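Side-chain contacts in merozoite surface protein-1 (PDB 1N1I), which probably takes part in the binding and invasion of host erythrocytes by the malaria merozoite, and in its egress from them: residues I52-N57 with A65-D70; L38-V43 with C47-I52; E85-F88 with C93-S96. All coordinates share one frame; numbering follows the deposited sequence.

Interaction 1. Residues I52-N57 with A65-D70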
# COMPACT_ATOMS: atom_id res chain seq x y z
N ILE A 52 -13.66 2.50 -3.49
CA ILE A 52 -12.77 1.51 -4.09
C ILE A 52 -13.42 0.24 -4.60
O ILE A 52 -14.50 -0.17 -4.16
CB ILE A 52 -11.69 1.12 -3.08
CG1 ILE A 52 -12.32 0.66 -1.76
CG2 ILE A 52 -10.80 2.35 -2.81
CD1 ILE A 52 -11.38 0.59 -0.58
N THR A 53 -12.76 -0.37 -5.56
CA THR A 53 -13.21 -1.61 -6.15
C THR A 53 -11.99 -2.43 -6.55
O THR A 53 -11.14 -1.96 -7.31
CB THR A 53 -14.04 -1.37 -7.40
OG1 THR A 53 -14.06 -2.57 -8.19
CG2 THR A 53 -13.47 -0.23 -8.20
N CYS A 54 -11.90 -3.65 -6.03
CA CYS A 54 -10.78 -4.51 -6.36
C CYS A 54 -10.50 -4.56 -7.86
O CYS A 54 -9.41 -4.94 -8.28
CB CYS A 54 -11.04 -5.93 -5.86
SG CYS A 54 -10.80 -6.24 -4.08
N GLU A 55 -11.47 -4.16 -8.68
CA GLU A 55 -11.29 -4.19 -10.13
C GLU A 55 -10.50 -3.03 -10.75
O GLU A 55 -10.22 -3.05 -11.95
CB GLU A 55 -12.64 -4.33 -10.84
CG GLU A 55 -13.35 -5.63 -10.51
CD GLU A 55 -14.25 -6.11 -11.63
OE1 GLU A 55 -13.72 -6.38 -12.73
OE2 GLU A 55 -15.48 -6.21 -11.41
N GLU A 56 -10.14 -2.05 -9.94
CA GLU A 56 -9.34 -0.92 -10.42
C GLU A 56 -8.12 -0.76 -9.49
O GLU A 56 -8.26 -0.71 -8.27
CB GLU A 56 -10.16 0.38 -10.43
CG GLU A 56 -9.40 1.58 -11.01
CD GLU A 56 -10.17 2.88 -10.92
OE1 GLU A 56 -11.25 2.98 -11.53
OE2 GLU A 56 -9.69 3.82 -10.24
N ASN A 57 -6.93 -0.66 -10.08
CA ASN A 57 -5.70 -0.53 -9.30
C ASN A 57 -5.67 -1.52 -8.14
O ASN A 57 -5.21 -1.21 -7.04
CB ASN A 57 -5.53 0.90 -8.78
CG ASN A 57 -4.20 1.11 -8.07
OD1 ASN A 57 -3.20 0.50 -8.44
ND2 ASN A 57 -4.19 1.98 -7.06
N ALA A 65 -0.15 -8.06 -4.12
CA ALA A 65 -1.11 -8.60 -3.16
C ALA A 65 -2.44 -9.04 -3.79
O ALA A 65 -2.74 -8.73 -4.95
CB ALA A 65 -1.37 -7.59 -2.07
N GLU A 66 -3.23 -9.77 -3.00
CA GLU A 66 -4.54 -10.25 -3.43
C GLU A 66 -5.61 -9.36 -2.80
O GLU A 66 -5.58 -9.12 -1.59
CB GLU A 66 -4.75 -11.71 -3.01
CG GLU A 66 -6.19 -12.20 -3.11
CD GLU A 66 -6.31 -13.55 -3.80
OE1 GLU A 66 -6.32 -13.59 -5.05
OE2 GLU A 66 -6.39 -14.58 -3.11
N CYS A 67 -6.54 -8.89 -3.61
CA CYS A 67 -7.61 -8.02 -3.15
C CYS A 67 -8.91 -8.79 -3.00
O CYS A 67 -9.28 -9.58 -3.88
CB CYS A 67 -7.81 -6.87 -4.15
SG CYS A 67 -8.94 -5.52 -3.67
N THR A 68 -9.64 -8.54 -1.92
CA THR A 68 -10.87 -9.27 -1.72
C THR A 68 -11.78 -8.45 -0.86
O THR A 68 -11.41 -7.36 -0.42
CB THR A 68 -10.65 -10.65 -0.98
OG1 THR A 68 -10.18 -10.43 0.35
CG2 THR A 68 -9.66 -11.53 -1.72
N MET A 69 -12.96 -9.03 -0.64
CA MET A 69 -14.04 -8.47 0.15
C MET A 69 -14.40 -9.51 1.21
O MET A 69 -14.68 -10.68 0.91
CB MET A 69 -15.26 -8.20 -0.73
CG MET A 69 -14.95 -7.39 -1.99
SD MET A 69 -14.20 -5.78 -1.66
CE MET A 69 -15.63 -4.74 -1.67
N ASP A 70 -14.38 -9.07 2.46
CA ASP A 70 -14.69 -9.91 3.60
C ASP A 70 -16.14 -9.76 4.06
O ASP A 70 -16.97 -9.15 3.37
CB ASP A 70 -13.72 -9.59 4.74
CG ASP A 70 -13.63 -8.10 5.04
OD1 ASP A 70 -14.34 -7.31 4.39
OD2 ASP A 70 -12.85 -7.72 5.93
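Cys54 lies against Cys67 and is joined to it by a disulfide. The two SG atoms, Cys54 SG and Cys67 SG, are 2.0 Å apart. The torsion about the S-S bond is -83°, close to the relaxed value for a disulfide, and it is left-handed in sign. Both CB atoms point toward the other segment, and Cys54 CB comes to 3.8 Å from Cys67 CB. The half-cystines reach the bridge by different routes. Cys54 turns its SG away from its own carbonyl carbon, beside the backbone N (chi1 -78°). Cys67 holds its SG anti to the backbone N (chi1 -172°). Beyond the bond itself, Cys54 SG lies 3.4 Å from Thr68 N, so the sulfur rests beside the backbone just after Cys67. Met69 adds a looser touch. Its chain bends at chi2 and chi3, which brings Met69 SD back to 4.2 Å from Cys54 SG. This bridge is one of the three disulfides of the second EGF-like domain. It links the first and third of that domain's six cysteines, as in EGF itself. In this way it ties the entry to the domain to strand 66-69, the first strand of the hairpin with strand 75-78. On the 52-57 side the backbone makes a type I turn from Thr53 to Glu56. The turn is closed by Glu56 N to Thr53 O at 2.8 Å. Cys54 occupies its second position, and the chain swings away from the strand directly after it. Val75 on the partner strand is touched by Ile52, Cys67 and Met69, so this one valine receives side chains from both segments. Farther out, Glu56 OE2 forms a salt bridge with Lys41 NZ of the first domain.

Interaction 2. Residues L38-V43 with C47-I52; sequences LGFKEV and CVPASI
Gly39 opens the pairing with Ala50 and also meets the end of Ile52. Gly39 O accepts from Ala50 N at 3.1 Å, with the donor tilted 27° from the carbonyl plane. The positive phi of Gly39 would press a CB against the preceding carbonyl O. At its backbone N, Gly39 meets Ile52: Ile52 CD1 lies 4.0 Å from Gly39 N. Phe40 follows, in a non-hydrogen-bonded pair with Pro49. Its ring lies obliquely against the Val48-Pro49 peptide, and Phe40 CE2 reaches Pro49 CG at 3.8 Å. Phe40 CG is anti to its carbonyl carbon (chi1 -61°), and this torsion brings the ring to Pro49, the two crossing obliquely. Phe40 CB also rests on Cys47 CB. Lys41 is gripped by Val48 through two backbone bonds, one in each direction. Lys41 N donates to Val48 O at 2.7 Å, and Val48 N donates to Lys41 O at 2.9 Å. Lys41 CB meets Ala50 CB at 3.8 Å, while the fully extended chain beyond carries NZ away from the hairpin. Glu42 pairs with Cys47 without backbone bonds, and both side chains lie on the same face. Val43 comes last, next to the turn: Val43 CG2 packs on Val48 CG2 at 3.6 Å, the two side chains crossing at about a right angle. This is the two-stranded antiparallel hairpin near the end of the first EGF-like domain. The N-to-C directions of strands 40-42 and 47-49 make 138°, well short of a straight 180°. Cys47 is bonded to Cys36 at the end of strand 32-36, and Trp34 of that strand touches both Glu42 and Cys47. Leu38 instead faces the second domain, where it touches Cys77 of strand 75-78.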
# COMPACT_ATOMS: atom_id res chain seq x y z
N LEU A 38 -5.53 2.80 1.98
CA LEU A 38 -6.77 2.17 1.56
C LEU A 38 -7.92 3.16 1.74
O LEU A 38 -8.03 3.81 2.78
CB LEU A 38 -7.05 0.90 2.36
CG LEU A 38 -6.03 -0.24 2.23
CD1 LEU A 38 -6.61 -1.49 2.85
CD2 LEU A 38 -5.72 -0.50 0.76
N GLY A 39 -8.74 3.30 0.71
CA GLY A 39 -9.86 4.21 0.81
C GLY A 39 -9.60 5.52 0.12
O GLY A 39 -10.51 6.34 0.02
N PHE A 40 -8.38 5.75 -0.35
CA PHE A 40 -8.10 7.00 -1.04
C PHE A 40 -7.55 6.79 -2.45
O PHE A 40 -6.87 5.82 -2.71
CB PHE A 40 -7.13 7.85 -0.23
CG PHE A 40 -7.65 8.24 1.13
CD1 PHE A 40 -7.60 7.33 2.19
CD2 PHE A 40 -8.20 9.50 1.35
CE1 PHE A 40 -8.06 7.69 3.46
CE2 PHE A 40 -8.67 9.87 2.61
CZ PHE A 40 -8.61 8.96 3.67
N LYS A 41 -7.85 7.71 -3.36
CA LYS A 41 -7.36 7.58 -4.73
C LYS A 41 -6.46 8.77 -5.06
O LYS A 41 -6.70 9.89 -4.63
CB LYS A 41 -8.54 7.52 -5.70
CG LYS A 41 -8.16 7.28 -7.15
CD LYS A 41 -9.38 7.23 -8.06
CE LYS A 41 -8.99 6.99 -9.51
NZ LYS A 41 -10.17 6.97 -10.41
N GLU A 42 -5.41 8.51 -5.83
CA GLU A 42 -4.49 9.57 -6.21
C GLU A 42 -5.12 10.43 -7.30
O GLU A 42 -5.42 9.94 -8.39
CB GLU A 42 -3.18 8.97 -6.73
CG GLU A 42 -2.02 9.94 -6.76
CD GLU A 42 -0.78 9.38 -7.45
OE1 GLU A 42 -0.43 8.19 -7.24
OE2 GLU A 42 -0.14 10.14 -8.20
N VAL A 43 -5.31 11.71 -7.00
CA VAL A 43 -5.88 12.66 -7.94
C VAL A 43 -5.12 13.99 -7.89
O VAL A 43 -5.23 14.74 -6.91
CB VAL A 43 -7.35 12.95 -7.63
CG1 VAL A 43 -7.92 13.90 -8.67
CG2 VAL A 43 -8.14 11.65 -7.59
N CYS A 47 -4.08 12.44 -2.31
CA CYS A 47 -4.88 11.27 -2.02
C CYS A 47 -6.21 11.71 -1.46
O CYS A 47 -6.29 12.17 -0.31
CB CYS A 47 -4.15 10.37 -1.03
SG CYS A 47 -2.61 9.65 -1.68
N VAL A 48 -7.24 11.58 -2.28
CA VAL A 48 -8.57 11.97 -1.88
C VAL A 48 -9.47 10.78 -1.62
O VAL A 48 -9.20 9.67 -2.09
CB VAL A 48 -9.22 12.88 -2.95
CG1 VAL A 48 -8.35 14.10 -3.14
CG2 VAL A 48 -9.36 12.14 -4.26
N PRO A 49 -10.55 10.98 -0.85
CA PRO A 49 -11.47 9.88 -0.55
C PRO A 49 -12.12 9.33 -1.80
O PRO A 49 -12.40 10.05 -2.74
CB PRO A 49 -12.49 10.55 0.36
CG PRO A 49 -11.71 11.60 1.04
CD PRO A 49 -10.92 12.20 -0.10
N ALA A 50 -12.36 8.02 -1.78
CA ALA A 50 -12.97 7.37 -2.92
C ALA A 50 -13.63 6.05 -2.55
O ALA A 50 -13.45 5.52 -1.44
CB ALA A 50 -11.93 7.14 -3.98
N SER A 51 -14.44 5.60 -3.50
CA SER A 51 -15.17 4.37 -3.38
C SER A 51 -14.31 3.43 -4.19
O SER A 51 -14.20 3.56 -5.42
CB SER A 51 -16.57 4.51 -4.02
OG SER A 51 -16.46 4.62 -5.44
N ILE A 52 -13.66 2.50 -3.49
CA ILE A 52 -12.77 1.51 -4.09
C ILE A 52 -13.42 0.24 -4.60
O ILE A 52 -14.50 -0.17 -4.16
CB ILE A 52 -11.69 1.12 -3.08
CG1 ILE A 52 -12.32 0.66 -1.76
CG2 ILE A 52 -10.80 2.35 -2.81
CD1 ILE A 52 -11.38 0.59 -0.58

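Interaction 3. Residues E85-F88 with C93-S96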
# COMPACT_ATOMS: atom_id res chain seq x y z
N GLU A 85 4.97 -9.67 4.27
CA GLU A 85 3.83 -9.26 5.09
C GLU A 85 3.22 -7.95 4.60
O GLU A 85 3.86 -7.17 3.90
CB GLU A 85 4.26 -9.10 6.54
CG GLU A 85 4.83 -10.36 7.18
CD GLU A 85 3.91 -11.57 7.06
OE1 GLU A 85 2.69 -11.43 7.32
OE2 GLU A 85 4.42 -12.65 6.72
N PRO A 86 1.95 -7.70 4.96
CA PRO A 86 1.26 -6.48 4.55
C PRO A 86 1.53 -5.24 5.41
O PRO A 86 1.19 -5.21 6.59
CB PRO A 86 -0.20 -6.90 4.58
CG PRO A 86 -0.24 -7.81 5.75
CD PRO A 86 1.01 -8.66 5.56
N LEU A 87 2.15 -4.23 4.81
CA LEU A 87 2.43 -2.97 5.49
C LEU A 87 1.33 -1.97 5.16
O LEU A 87 0.81 -1.95 4.03
CB LEU A 87 3.77 -2.41 5.03
CG LEU A 87 5.06 -2.88 5.70
CD1 LEU A 87 4.81 -4.01 6.69
CD2 LEU A 87 6.03 -3.29 4.60
N PHE A 88 0.96 -1.12 6.12
CA PHE A 88 -0.10 -0.15 5.87
C PHE A 88 -1.31 -0.88 5.30
O PHE A 88 -1.79 -0.57 4.21
CB PHE A 88 0.38 0.92 4.89
CG PHE A 88 1.55 1.70 5.37
CD1 PHE A 88 1.39 2.69 6.32
CD2 PHE A 88 2.83 1.41 4.91
CE1 PHE A 88 2.49 3.39 6.81
CE2 PHE A 88 3.94 2.10 5.40
CZ PHE A 88 3.77 3.09 6.35
N CYS A 93 3.71 -4.56 0.31
CA CYS A 93 4.00 -5.92 0.73
C CYS A 93 5.49 -6.02 0.99
O CYS A 93 6.30 -5.75 0.10
CB CYS A 93 3.61 -6.94 -0.34
SG CYS A 93 1.84 -7.39 -0.40
N SER A 94 5.85 -6.34 2.25
CA SER A 94 7.25 -6.52 2.69
C SER A 94 7.92 -7.45 1.70
O SER A 94 7.25 -8.15 0.95
CB SER A 94 7.32 -7.24 4.03
OG SER A 94 6.25 -6.88 4.88
N SER A 95 9.25 -7.46 1.69
CA SER A 95 9.94 -8.36 0.77
C SER A 95 10.42 -9.54 1.60
O SER A 95 10.71 -9.41 2.80
CB SER A 95 11.12 -7.68 0.07
OG SER A 95 11.37 -8.25 -1.21
N SER A 96 10.50 -10.70 0.95
CA SER A 96 10.92 -11.92 1.62
C SER A 96 12.17 -12.57 1.01
O SER A 96 12.43 -12.44 -0.20
CB SER A 96 9.78 -12.95 1.64
OG SER A 96 9.47 -13.42 0.34
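Ser94 grips the carbonyl oxygen of Glu85 with two of its own donors. Ser94 N donates to Glu85 O at 2.7 Å. That bond is nearly straight, 163° at the hydrogen, and the donor lies in the carbonyl plane. Ser94 OG donates to the same Glu85 O at 2.6 Å, but from above the plane, 42° out of it. One acceptor thus satisfies both the backbone and the side-chain donor of a single serine. The serine torsion explains the double hold: OG stands beside its own backbone N (chi1 -35°), so both groups reach toward the same oxygen. A weaker CH contact adds to them, with Cys93 CA lying 3.4 Å from Glu85 O. The oxygen is therefore approached from the Cys93 side as well. Ser94 OG also sits 3.1 Å from Glu85 N. The pairing belongs to the small antiparallel hairpin of strands 86-87 and 92-93, late in the second EGF-like domain. Within it, Pro86 and Cys93 form a non-hydrogen-bonded pair and direct their side chains to one face. Cys93 carries the last disulfide of the domain, to Cys79, and Pro86 touches Cys79 too. Around the Ser94 hydroxyl the packing is partly apolar. Glu85 CB approaches Ser94 OG to 3.4 Å, while the rest of that glutamate bends at chi2 and leads off, leaving its carboxylate out of this contact. Leu87 comes up with both methyl groups. Leu87 CD2 lies 3.6 Å from Ser94 OG, and Leu87 CD1 lies 3.7 Å from the same Ser94 OG. The leucine also touches Tyr25 of strand 22-26, so one side chain reaches both Ser94 and the first EGF-like domain.

Overall arrangement
The three contacts follow one another along the chain: interaction 2, then interaction 1, then interaction 3. Interaction 2 belongs to the last hairpin of the first EGF-like domain, and the other two belong to the second. Interactions 1 and 2 have centres about 13 Å apart, share Ile52 and are joined by the salt bridge of Glu56 with Lys41. Interactions 1 and 3 are about 17 Å apart between centres and touch where Ala65 packs on Cys93. The centres of interactions 2 and 3 lie about 21 Å apart. With no helix and only short strands, these domains probably owe much of their stability to disulfides, as EGF-like domains do, and contacts between them join the two into one unit.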